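Local coordinates for protein acetyl-CoA acetyltransferase A (Ascaris suum, PDB 6BJA) that belongs to the thiolase family, binds coenzyme A and probably catalyses acetyl transfer between acyl-CoA thioesters, at residues I21-S26 against Y225-P230; S98-I103 against Y285-V290; I293-A298 against A381-G386. One frame throughout, in Å; residues are numbered along the deposited sequence.

Overall arrangement
Contacts 2 and 3 sit side by side in the core, with centres about 11 Å apart, and they touch directly: M99 CB of contact 2 lies 3.9 Å from I382 CG2 of contact 3. Contact 1 is farther out, its centre about 28 Å from that of contact 2 and about 24 Å from that of contact 3. Coenzyme A runs from contact 1 toward contact 3. Its adenine rests by the 225-230 loop of contact 1, while the ligand comes within about 6 Å of the F295 side chain in contact 3, beside the predicted active-site C383. Strands 11-23 and 280-289, neighbours in one sheet, tie contact 1 to contact 2, and all three contacts meet the second subunit.

Contact 1. Residues I21-S26 against Y225-P230; sequences IASFRS and YKRLIP. With COA (coenzyme A), chain C.
R227 starts out with CG beside its own backbone N (chi1 -58°) and then runs extended as far as NE, a straight arm that carries its guanidinium across to S23. The serine hydroxyl is likewise turned to the side of its backbone N (chi1 -60°), and OG comes down over one face of the guanidinium, almost above its centre. The approach is tight: S23 OG lies 3.0 Å from R227 CZ, and S23 CB follows at 3.3 Å from the same carbon. From above the plane OG cannot line up with the N-H bonds, so although it is 3.1 Å from R227 NE the angle is too poor for a hydrogen bond. S26 comes from another direction, with its OG near the guanidinium plane and at the edge, 3.7 Å from R227 NH2. That hydroxyl is hydrogen-bonded to E223, which also receives the N-H of S23 and forms a long, weak ion pair with R227, so one carboxylate links both serines and the arginine. S23 to S26 form a type II beta turn at the end of strand 11-23, closed by a weak bond from S26 N to S23 O of 3.3 Å. Just beyond R227 the chain meets coenzyme A: L228 CD1 stands 3.5 Å from adenine N1A, and I229 O is 3.2 Å from adenine C2A. L228 also packs on Y188 of helix 177-197. This is the adenine end of the thiolase coenzyme A pocket, where R227, next to L228 and I229, also meets the turn ending strand 11-23.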
loop_
_atom_site.group_PDB
_atom_site.type_symbol
_atom_site.label_atom_id
_atom_site.label_comp_id
_atom_site.label_asym_id
_atom_site.label_seq_id
_atom_site.Cartn_x
_atom_site.Cartn_y
_atom_site.Cartn_z
ATOM N N ILE A 21 -8.244 25.939 -15.376
ATOM C CA ILE A 21 -8.532 24.574 -14.954
ATOM C C ILE A 21 -7.564 23.644 -15.674
ATOM O O ILE A 21 -7.488 23.665 -16.902
ATOM C CB ILE A 21 -9.985 24.198 -15.252
ATOM C CG1 ILE A 21 -10.945 25.099 -14.462
ATOM C CG2 ILE A 21 -10.217 22.746 -14.938
ATOM C CD1 ILE A 21 -12.379 25.021 -14.927
ATOM N N ALA A 22 -6.796 22.858 -14.923
ATOM C CA ALA A 22 -5.787 21.983 -15.514
ATOM C C ALA A 22 -6.290 20.546 -15.604
ATOM O O ALA A 22 -7.185 20.122 -14.851
ATOM C CB ALA A 22 -4.478 22.041 -14.722
ATOM N N SER A 23 -5.738 19.813 -16.564
ATOM C CA SER A 23 -6.045 18.402 -16.718
ATOM C C SER A 23 -5.467 17.547 -15.590
ATOM O O SER A 23 -4.595 17.955 -14.828
ATOM C CB SER A 23 -5.522 17.895 -18.053
ATOM O OG SER A 23 -6.147 18.617 -19.097
ATOM N N PHE A 24 -5.981 16.335 -15.486
ATOM C CA PHE A 24 -5.506 15.381 -14.497
ATOM C C PHE A 24 -4.037 15.023 -14.673
ATOM O O PHE A 24 -3.613 14.663 -15.781
ATOM C CB PHE A 24 -6.392 14.152 -14.618
ATOM C CG PHE A 24 -6.119 13.062 -13.632
ATOM C CD1 PHE A 24 -6.196 13.287 -12.260
ATOM C CD2 PHE A 24 -5.873 11.778 -14.076
ATOM C CE1 PHE A 24 -5.990 12.249 -11.357
ATOM C CE2 PHE A 24 -5.670 10.732 -13.181
ATOM C CZ PHE A 24 -5.731 10.971 -11.824
ATOM N N ARG A 25 -3.274 15.118 -13.580
ATOM C CA ARG A 25 -1.847 14.806 -13.567
ATOM C C ARG A 25 -1.105 15.638 -14.606
ATOM O O ARG A 25 -0.230 15.138 -15.306
ATOM C CB ARG A 25 -1.603 13.317 -13.823
ATOM C CG ARG A 25 -2.344 12.355 -12.889
ATOM C CD ARG A 25 -1.879 12.473 -11.459
ATOM N NE ARG A 25 -0.443 12.259 -11.308
ATOM C CZ ARG A 25 0.252 12.509 -10.203
ATOM N NH1 ARG A 25 -0.347 12.961 -9.102
ATOM N NH2 ARG A 25 1.566 12.304 -10.193
ATOM N N SER A 26 -1.458 16.914 -14.678
ATOM C CA SER A 26 -0.861 17.841 -15.635
ATOM C C SER A 26 -0.142 18.980 -14.918
ATOM O O SER A 26 0.510 18.771 -13.893
ATOM C CB SER A 26 -1.958 18.367 -16.569
ATOM O OG SER A 26 -1.404 19.086 -17.666
ATOM N N TYR A 225 -10.019 22.016 -22.970
ATOM C CA TYR A 225 -10.760 22.277 -24.209
ATOM C C TYR A 225 -9.888 22.025 -25.433
ATOM O O TYR A 225 -10.414 21.818 -26.537
ATOM C CB TYR A 225 -11.316 23.701 -24.221
ATOM C CG TYR A 225 -10.319 24.782 -24.590
ATOM C CD1 TYR A 225 -9.542 25.393 -23.623
ATOM C CD2 TYR A 225 -10.177 25.199 -25.905
ATOM C CE1 TYR A 225 -8.629 26.375 -23.947
ATOM C CE2 TYR A 225 -9.265 26.180 -26.238
ATOM C CZ TYR A 225 -8.502 26.766 -25.265
ATOM O OH TYR A 225 -7.585 27.757 -25.594
ATOM N N LYS A 226 -8.569 22.032 -25.239
ATOM C CA LYS A 226 -7.634 21.789 -26.348
ATOM C C LYS A 226 -7.474 20.309 -26.700
ATOM O O LYS A 226 -6.854 19.975 -27.720
ATOM C CB LYS A 226 -6.263 22.381 -26.011
ATOM C CG LYS A 226 -6.319 23.861 -25.701
ATOM C CD LYS A 226 -4.956 24.403 -25.291
ATOM C CE LYS A 226 -5.078 25.492 -24.231
ATOM N NZ LYS A 226 -3.782 26.169 -23.963
ATOM N N ARG A 227 -8.057 19.431 -25.890
ATOM C CA ARG A 227 -7.798 17.995 -25.995
ATOM C C ARG A 227 -8.812 17.252 -26.846
ATOM O O ARG A 227 -8.668 16.050 -27.056
ATOM C CB ARG A 227 -7.752 17.365 -24.606
ATOM C CG ARG A 227 -6.708 18.015 -23.769
ATOM C CD ARG A 227 -6.262 17.209 -22.569
ATOM N NE ARG A 227 -5.173 17.976 -21.963
ATOM C CZ ARG A 227 -4.259 17.504 -21.126
ATOM N NH1 ARG A 227 -4.277 16.230 -20.732
ATOM N NH2 ARG A 227 -3.332 18.334 -20.675
ATOM N N LEU A 228 -9.827 17.950 -27.333
ATOM C CA LEU A 228 -10.833 17.304 -28.183
ATOM C C LEU A 228 -10.180 16.706 -29.430
ATOM O O LEU A 228 -9.395 17.369 -30.103
ATOM C CB LEU A 228 -11.911 18.305 -28.609
ATOM C CG LEU A 228 -12.969 17.798 -29.591
ATOM C CD1 LEU A 228 -13.836 16.760 -28.901
ATOM C CD2 LEU A 228 -13.799 18.956 -30.140
ATOM N N ILE A 229 -10.509 15.450 -29.718
ATOM C CA ILE A 229 -10.164 14.821 -30.998
ATOM C C ILE A 229 -11.486 14.533 -31.697
ATOM O O ILE A 229 -12.087 13.495 -31.446
ATOM C CB ILE A 229 -9.366 13.521 -30.811
ATOM C CG1 ILE A 229 -8.130 13.754 -29.942
ATOM C CG2 ILE A 229 -8.946 12.950 -32.163
ATOM C CD1 ILE A 229 -7.541 12.470 -29.394
ATOM N N PRO A 230 -11.970 15.469 -32.529
ATOM C CA PRO A 230 -13.340 15.354 -33.057
ATOM C C PRO A 230 -13.662 14.009 -33.707
ATOM O O PRO A 230 -14.706 13.431 -33.414
ATOM C CB PRO A 230 -13.405 16.479 -34.091
ATOM C CG PRO A 230 -12.445 17.498 -33.582
ATOM C CD PRO A 230 -11.323 16.713 -32.976
HETATM N N1A COA C . -12.522 13.765 -27.728
HETATM C C2A COA C . -12.149 12.633 -28.353
HETATM N N3A COA C . -11.750 11.526 -27.709
HETATM C C4A COA C . -11.703 11.483 -26.362
HETATM C C5A COA C . -12.102 12.671 -25.600
HETATM C C6A COA C . -12.530 13.855 -26.378
HETATM N N6A COA C . -12.921 14.993 -25.771
HETATM N N7A COA C . -11.957 12.349 -24.298
HETATM C C8A COA C . -11.506 11.068 -24.238
HETATM N N9A COA C . -11.361 10.551 -25.483
HETATM C C1B COA C . -10.881 9.198 -25.874
HETATM C C2B COA C . -9.401 9.078 -25.549
HETATM O O2B COA C . -8.585 9.309 -26.699
HETATM C C3B COA C . -9.207 7.665 -25.043
HETATM O O3B COA C . -8.421 6.946 -26.002
HETATM P P3B COA C . -8.864 5.667 -26.865
HETATM O O7A COA C . -10.202 5.960 -27.503
HETATM O O8A COA C . -7.827 5.447 -27.942
HETATM O O9A COA C . -8.965 4.456 -25.971
HETATM C C4B COA C . -10.617 7.158 -24.728
HETATM O O4B COA C . -11.554 8.140 -25.181
HETATM C C5B COA C . -10.793 7.028 -23.227
HETATM O O5B COA C . -10.692 8.350 -22.707
HETATM P P1A COA C . -9.628 8.791 -21.577
HETATM O O1A COA C . -8.220 8.357 -21.905
HETATM O O2A COA C . -9.672 10.289 -21.370
HETATM O O3A COA C . -10.051 8.051 -20.231
HETATM P P2A COA C . -8.963 7.869 -19.065
HETATM O O4A COA C . -7.873 6.917 -19.512
HETATM O O5A COA C . -8.386 9.203 -18.639
HETATM O O6A COA C . -9.814 7.235 -17.869
HETATM C CBP COA C . -10.953 8.274 -16.079
HETATM C CCP COA C . -11.045 7.864 -17.533
HETATM C CDP COA C . -10.726 7.017 -15.271
HETATM C CEP COA C . -9.740 9.172 -15.817
HETATM C CAP COA C . -12.303 8.856 -15.620
HETATM O OAP COA C . -12.260 8.990 -14.191
HETATM C C9P COA C . -12.657 10.179 -16.267
HETATM O O9P COA C . -11.823 10.850 -16.854
HETATM N N8P COA C . -13.912 10.630 -16.194
HETATM C C7P COA C . -15.015 9.947 -15.551
HETATM C C6P COA C . -16.330 10.576 -15.988
HETATM C C5P COA C . -16.936 11.272 -14.799
HETATM O O5P COA C . -17.783 10.713 -14.105
HETATM N N4P COA C . -16.466 12.485 -14.543
HETATM C C3P COA C . -16.905 13.209 -13.364
HETATM C C2P COA C . -18.018 14.199 -13.611
HETATM S S1P COA C . -19.274 14.041 -12.327
#

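Contact 2. Residues S98-I103 against Y285-V290; sequences SMKAII and YAEAGV
Y285 reaches I103 first through CB, which lies 4.0 Å from I103 CG1 and has the delta methyl CD1 close by. With chi1 at 63° the tyrosine CG sits between the backbone N and the carbonyl carbon, and the ring is presented face-on to the helix. Farther out, ring atoms CD1 and CE1 both come under the I103 methyl CG2, the latter at 3.6 Å, and CZ is 3.7 Å from it. CG2 stands almost over the ring centre, 3.6 Å from the centroid and only 13° off the normal, so this is a CH-pi contact made by a single methyl. At the tip, Y285 OH finds its partner outside the two segments, a weak hydrogen bond with Q107 NE2, a turn farther along the same helix. The ring also meets Y113 of the second subunit edge-to-face.

Two residues on, E287 crosses K100 at about a right angle. Their salt bridge is long, K100 NZ to E287 OE2 3.9 Å. A water fills in between: it accepts a weak hydrogen bond from K100 NZ and donates one of 2.6 Å to E287 OE1. That same OE1 is hydrogen-bonded to Y113 OH of the second subunit, which would tend to fix the carboxylate at the subunit interface.

Helix 98-103 and strand 285-289 run at 136° to each other, 10.3 Å apart at closest approach. While Y285 and E287 face helix 97-110, A286 and A288 turn to helix 298-310 beyond the sheet. M99 and I102 pack helix 97-110 against helix 357-371 and strand 388-396, consistent with the buried central helix layer of the thiolase fold.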
loop_
_atom_site.group_PDB
_atom_site.type_symbol
_atom_site.label_atom_id
_atom_site.label_comp_id
_atom_site.label_asym_id
_atom_site.label_seq_id
_atom_site.Cartn_x
_atom_site.Cartn_y
_atom_site.Cartn_z
ATOM N N SER A 98 -18.930 24.210 -3.473
ATOM C CA SER A 98 -18.605 25.630 -3.356
ATOM C C SER A 98 -19.744 26.532 -3.775
ATOM O O SER A 98 -19.683 27.739 -3.545
ATOM C CB SER A 98 -17.323 25.983 -4.119
ATOM O OG SER A 98 -17.319 25.578 -5.485
ATOM N N MET A 99 -20.801 25.969 -4.373
ATOM C CA MET A 99 -22.022 26.743 -4.443
ATOM C C MET A 99 -22.632 26.846 -3.040
ATOM O O MET A 99 -23.097 27.899 -2.644
ATOM C CB MET A 99 -23.017 26.129 -5.422
ATOM C CG MET A 99 -24.292 26.909 -5.500
ATOM S SD MET A 99 -24.133 28.407 -6.462
ATOM C CE MET A 99 -24.030 27.768 -8.171
ATOM N N LYS A 100 -22.627 25.747 -2.297
ATOM C CA LYS A 100 -23.074 25.772 -0.906
ATOM C C LYS A 100 -22.240 26.759 -0.092
ATOM O O LYS A 100 -22.765 27.483 0.749
ATOM C CB LYS A 100 -23.015 24.355 -0.312
ATOM C CG LYS A 100 -23.315 24.253 1.172
ATOM C CD LYS A 100 -24.707 24.736 1.533
ATOM C CE LYS A 100 -25.042 24.342 2.969
ATOM N NZ LYS A 100 -26.314 24.949 3.405
ATOM N N ALA A 101 -20.940 26.809 -0.359
ATOM C CA ALA A 101 -20.079 27.756 0.339
ATOM C C ALA A 101 -20.565 29.176 0.122
ATOM O O ALA A 101 -20.633 29.967 1.070
ATOM C CB ALA A 101 -18.649 27.612 -0.113
ATOM N N ILE A 102 -20.880 29.520 -1.127
ATOM C CA ILE A 102 -21.364 30.859 -1.436
ATOM C C ILE A 102 -22.711 31.118 -0.739
ATOM O O ILE A 102 -22.929 32.186 -0.176
ATOM C CB ILE A 102 -21.487 31.090 -2.959
ATOM C CG1 ILE A 102 -20.096 31.091 -3.593
ATOM C CG2 ILE A 102 -22.205 32.415 -3.268
ATOM C CD1 ILE A 102 -20.090 31.021 -5.103
ATOM N N ILE A 103 -23.600 30.126 -0.751
ATOM C CA ILE A 103 -24.894 30.261 -0.090
ATOM C C ILE A 103 -24.709 30.470 1.431
ATOM O O ILE A 103 -25.368 31.324 2.021
ATOM C CB ILE A 103 -25.784 29.043 -0.413
ATOM C CG1 ILE A 103 -26.209 29.128 -1.878
ATOM C CG2 ILE A 103 -27.009 29.026 0.501
ATOM C CD1 ILE A 103 -26.780 27.838 -2.419
ATOM N N TYR A 285 -31.439 32.322 -3.624
ATOM C CA TYR A 285 -30.899 31.001 -3.891
ATOM C C TYR A 285 -31.970 29.954 -3.579
ATOM O O TYR A 285 -32.938 30.233 -2.870
ATOM C CB TYR A 285 -29.632 30.751 -3.071
ATOM C CG TYR A 285 -29.859 30.752 -1.602
ATOM C CD1 TYR A 285 -30.291 29.596 -0.991
ATOM C CD2 TYR A 285 -29.660 31.883 -0.829
ATOM C CE1 TYR A 285 -30.517 29.538 0.312
ATOM C CE2 TYR A 285 -29.896 31.832 0.543
ATOM C CZ TYR A 285 -30.331 30.636 1.086
ATOM O OH TYR A 285 -30.599 30.460 2.425
ATOM N N ALA A 286 -31.782 28.758 -4.116
ATOM C CA ALA A 286 -32.705 27.663 -3.888
ATOM C C ALA A 286 -31.944 26.358 -3.926
ATOM O O ALA A 286 -30.878 26.254 -4.554
ATOM C CB ALA A 286 -33.799 27.672 -4.922
ATOM N N GLU A 287 -32.508 25.347 -3.265
ATOM C CA GLU A 287 -31.904 24.037 -3.205
ATOM C C GLU A 287 -33.007 23.015 -3.408
ATOM O O GLU A 287 -34.113 23.208 -2.916
ATOM C CB GLU A 287 -31.211 23.817 -1.863
ATOM C CG GLU A 287 -30.131 24.863 -1.540
ATOM C CD GLU A 287 -29.617 24.781 -0.106
ATOM O OE1 GLU A 287 -30.419 24.971 0.830
ATOM O OE2 GLU A 287 -28.407 24.561 0.086
ATOM N N ALA A 288 -32.700 21.960 -4.144
ATOM C CA ALA A 288 -33.654 20.896 -4.419
ATOM C C ALA A 288 -33.027 19.535 -4.209
ATOM O O ALA A 288 -31.800 19.379 -4.222
ATOM C CB ALA A 288 -34.170 21.012 -5.833
ATOM N N GLY A 289 -33.868 18.540 -3.983
ATOM C CA GLY A 289 -33.380 17.187 -3.887
ATOM C C GLY A 289 -34.348 16.170 -4.463
ATOM O O GLY A 289 -35.565 16.297 -4.314
ATOM N N VAL A 290 -33.772 15.148 -5.083
ATOM C CA VAL A 290 -34.519 14.049 -5.689
ATOM C C VAL A 290 -33.830 12.716 -5.383
ATOM O O VAL A 290 -32.846 12.660 -4.638
ATOM C CB VAL A 290 -34.630 14.248 -7.217
ATOM C CG1 VAL A 290 -35.339 15.553 -7.548
ATOM C CG2 VAL A 290 -33.267 14.241 -7.827
HETATM O O HOH W 1 -29.352 23.952 2.936
#

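Contact 3. Residues I293-A298 against A381-G386; sequences IDFTVA and AICNGG
C383 SG and the N384 carbonyl oxygen both approach the F295 ring obliquely. The sulfur is 3.6 Å from F295 CD2, and 66° off the ring normal as seen from the centroid, a sulfur-aromatic contact. Within 293-298, T296 OG1 lies over one face of the ring, 3.5 Å above the plane and displaced toward the rim. The second flat group, the N384 amide, is held at both ends. Its ND2 donates to G385 O at 2.9 Å with the acceptor close to the amide plane, although the donor itself stands 49° out of the G385 carbonyl plane; OD1 is hydrogen-bonded to S96 OG.

Both F295 and C383 place their first side-chain branch between backbone N and carbonyl carbon, the ring at chi1 76°, which brings ring and sulfur together. Alongside them, each beta carbon meets a carbonyl oxygen of the other segment: F295 O is 3.4 Å from C383 CB, while F295 CB lies 3.6 Å from N384 O. F295 O is also the acceptor for A298 N, closing the turn into helix 298-310.

Around the end of the strand, G385 N is hydrogen-bonded to OD of the S-hydroxycysteine at position 95, and G386 O to R74 NE of the second subunit. C383-N384-G385 matches the Cys-X-Gly motif of thiolases, with C383 the predicted proton acceptor near H355 and the CD2/CE2 side of the F295 ring against its sulfur.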
loop_
_atom_site.group_PDB
_atom_site.type_symbol
_atom_site.label_atom_id
_atom_site.label_comp_id
_atom_site.label_asym_id
_atom_site.label_seq_id
_atom_site.Cartn_x
_atom_site.Cartn_y
_atom_site.Cartn_z
ATOM N N ILE A 293 -30.408 8.495 -8.112
ATOM C CA ILE A 293 -30.209 8.109 -9.501
ATOM C C ILE A 293 -30.633 9.238 -10.444
ATOM O O ILE A 293 -30.126 9.331 -11.563
ATOM C CB ILE A 293 -30.975 6.800 -9.821
ATOM C CG1 ILE A 293 -30.469 6.218 -11.146
ATOM C CG2 ILE A 293 -32.465 7.028 -9.835
ATOM C CD1 ILE A 293 -30.863 4.758 -11.353
ATOM N N ASP A 294 -31.560 10.078 -9.992
ATOM C CA ASP A 294 -32.133 11.150 -10.819
ATOM C C ASP A 294 -31.450 12.507 -10.618
ATOM O O ASP A 294 -32.025 13.546 -10.930
ATOM C CB ASP A 294 -33.629 11.308 -10.499
ATOM C CG ASP A 294 -34.465 10.117 -10.960
ATOM O OD1 ASP A 294 -34.242 9.644 -12.095
ATOM O OD2 ASP A 294 -35.352 9.650 -10.179
ATOM N N PHE A 295 -30.253 12.500 -10.047
ATOM C CA PHE A 295 -29.563 13.755 -9.704
ATOM C C PHE A 295 -29.485 14.744 -10.873
ATOM O O PHE A 295 -29.536 15.945 -10.660
ATOM C CB PHE A 295 -28.152 13.470 -9.169
ATOM C CG PHE A 295 -27.153 13.101 -10.214
ATOM C CD1 PHE A 295 -27.216 11.879 -10.854
ATOM C CD2 PHE A 295 -26.130 13.972 -10.542
ATOM C CE1 PHE A 295 -26.302 11.535 -11.827
ATOM C CE2 PHE A 295 -25.210 13.631 -11.494
ATOM C CZ PHE A 295 -25.291 12.421 -12.151
ATOM N N THR A 296 -29.428 14.231 -12.096
ATOM C CA THR A 296 -29.287 15.070 -13.264
ATOM C C THR A 296 -30.475 16.026 -13.455
ATOM O O THR A 296 -30.301 17.065 -14.070
ATOM C CB THR A 296 -29.106 14.190 -14.532
ATOM O OG1 THR A 296 -27.928 13.377 -14.403
ATOM C CG2 THR A 296 -28.938 15.034 -15.786
ATOM N N VAL A 297 -31.678 15.686 -12.969
ATOM C CA VAL A 297 -32.826 16.582 -13.147
ATOM C C VAL A 297 -33.108 17.495 -11.953
ATOM O O VAL A 297 -34.012 18.332 -12.009
ATOM C CB VAL A 297 -34.121 15.794 -13.486
ATOM C CG1 VAL A 297 -33.872 14.916 -14.713
ATOM C CG2 VAL A 297 -34.617 14.994 -12.304
ATOM N N ALA A 298 -32.307 17.393 -10.894
ATOM C CA ALA A 298 -32.482 18.296 -9.755
ATOM C C ALA A 298 -32.258 19.791 -10.075
ATOM O O ALA A 298 -32.909 20.658 -9.486
ATOM C CB ALA A 298 -31.554 17.873 -8.604
ATOM N N ALA A 381 -26.683 27.094 -11.790
ATOM C CA ALA A 381 -27.243 25.891 -11.173
ATOM C C ALA A 381 -26.308 24.706 -11.320
ATOM O O ALA A 381 -25.610 24.568 -12.318
ATOM C CB ALA A 381 -28.566 25.577 -11.772
ATOM N N ILE A 382 -26.275 23.855 -10.288
ATOM C CA ILE A 382 -25.359 22.719 -10.273
ATOM C C ILE A 382 -25.980 21.548 -9.510
ATOM O O ILE A 382 -26.601 21.757 -8.478
ATOM C CB ILE A 382 -23.992 23.130 -9.660
ATOM C CG1 ILE A 382 -22.963 22.020 -9.750
ATOM C CG2 ILE A 382 -24.161 23.667 -8.241
ATOM C CD1 ILE A 382 -21.512 22.600 -9.604
ATOM N N CYS A 383 -25.877 20.344 -10.092
ATOM C CA CYS A 383 -26.315 19.120 -9.439
ATOM C C CYS A 383 -25.157 18.458 -8.716
ATOM O O CYS A 383 -23.982 18.767 -8.960
ATOM C CB CYS A 383 -26.919 18.137 -10.452
ATOM S SG CYS A 383 -25.744 17.400 -11.623
ATOM N N ASN A 384 -25.477 17.540 -7.817
ATOM C CA ASN A 384 -24.428 16.753 -7.194
ATOM C C ASN A 384 -24.837 15.345 -6.935
ATOM O O ASN A 384 -26.015 15.042 -6.783
ATOM C CB ASN A 384 -23.902 17.418 -5.896
ATOM C CG ASN A 384 -24.951 17.623 -4.815
ATOM O OD1 ASN A 384 -25.485 18.721 -4.644
ATOM N ND2 ASN A 384 -25.174 16.597 -4.014
ATOM N N GLY A 385 -23.838 14.472 -6.946
ATOM C CA GLY A 385 -24.032 13.090 -6.586
ATOM C C GLY A 385 -24.787 13.009 -5.274
ATOM O O GLY A 385 -24.513 13.762 -4.334
ATOM N N GLY A 386 -25.754 12.100 -5.237
ATOM C CA GLY A 386 -26.659 11.967 -4.110
ATOM C C GLY A 386 -28.050 12.502 -4.360
ATOM O O GLY A 386 -28.970 12.259 -3.577
#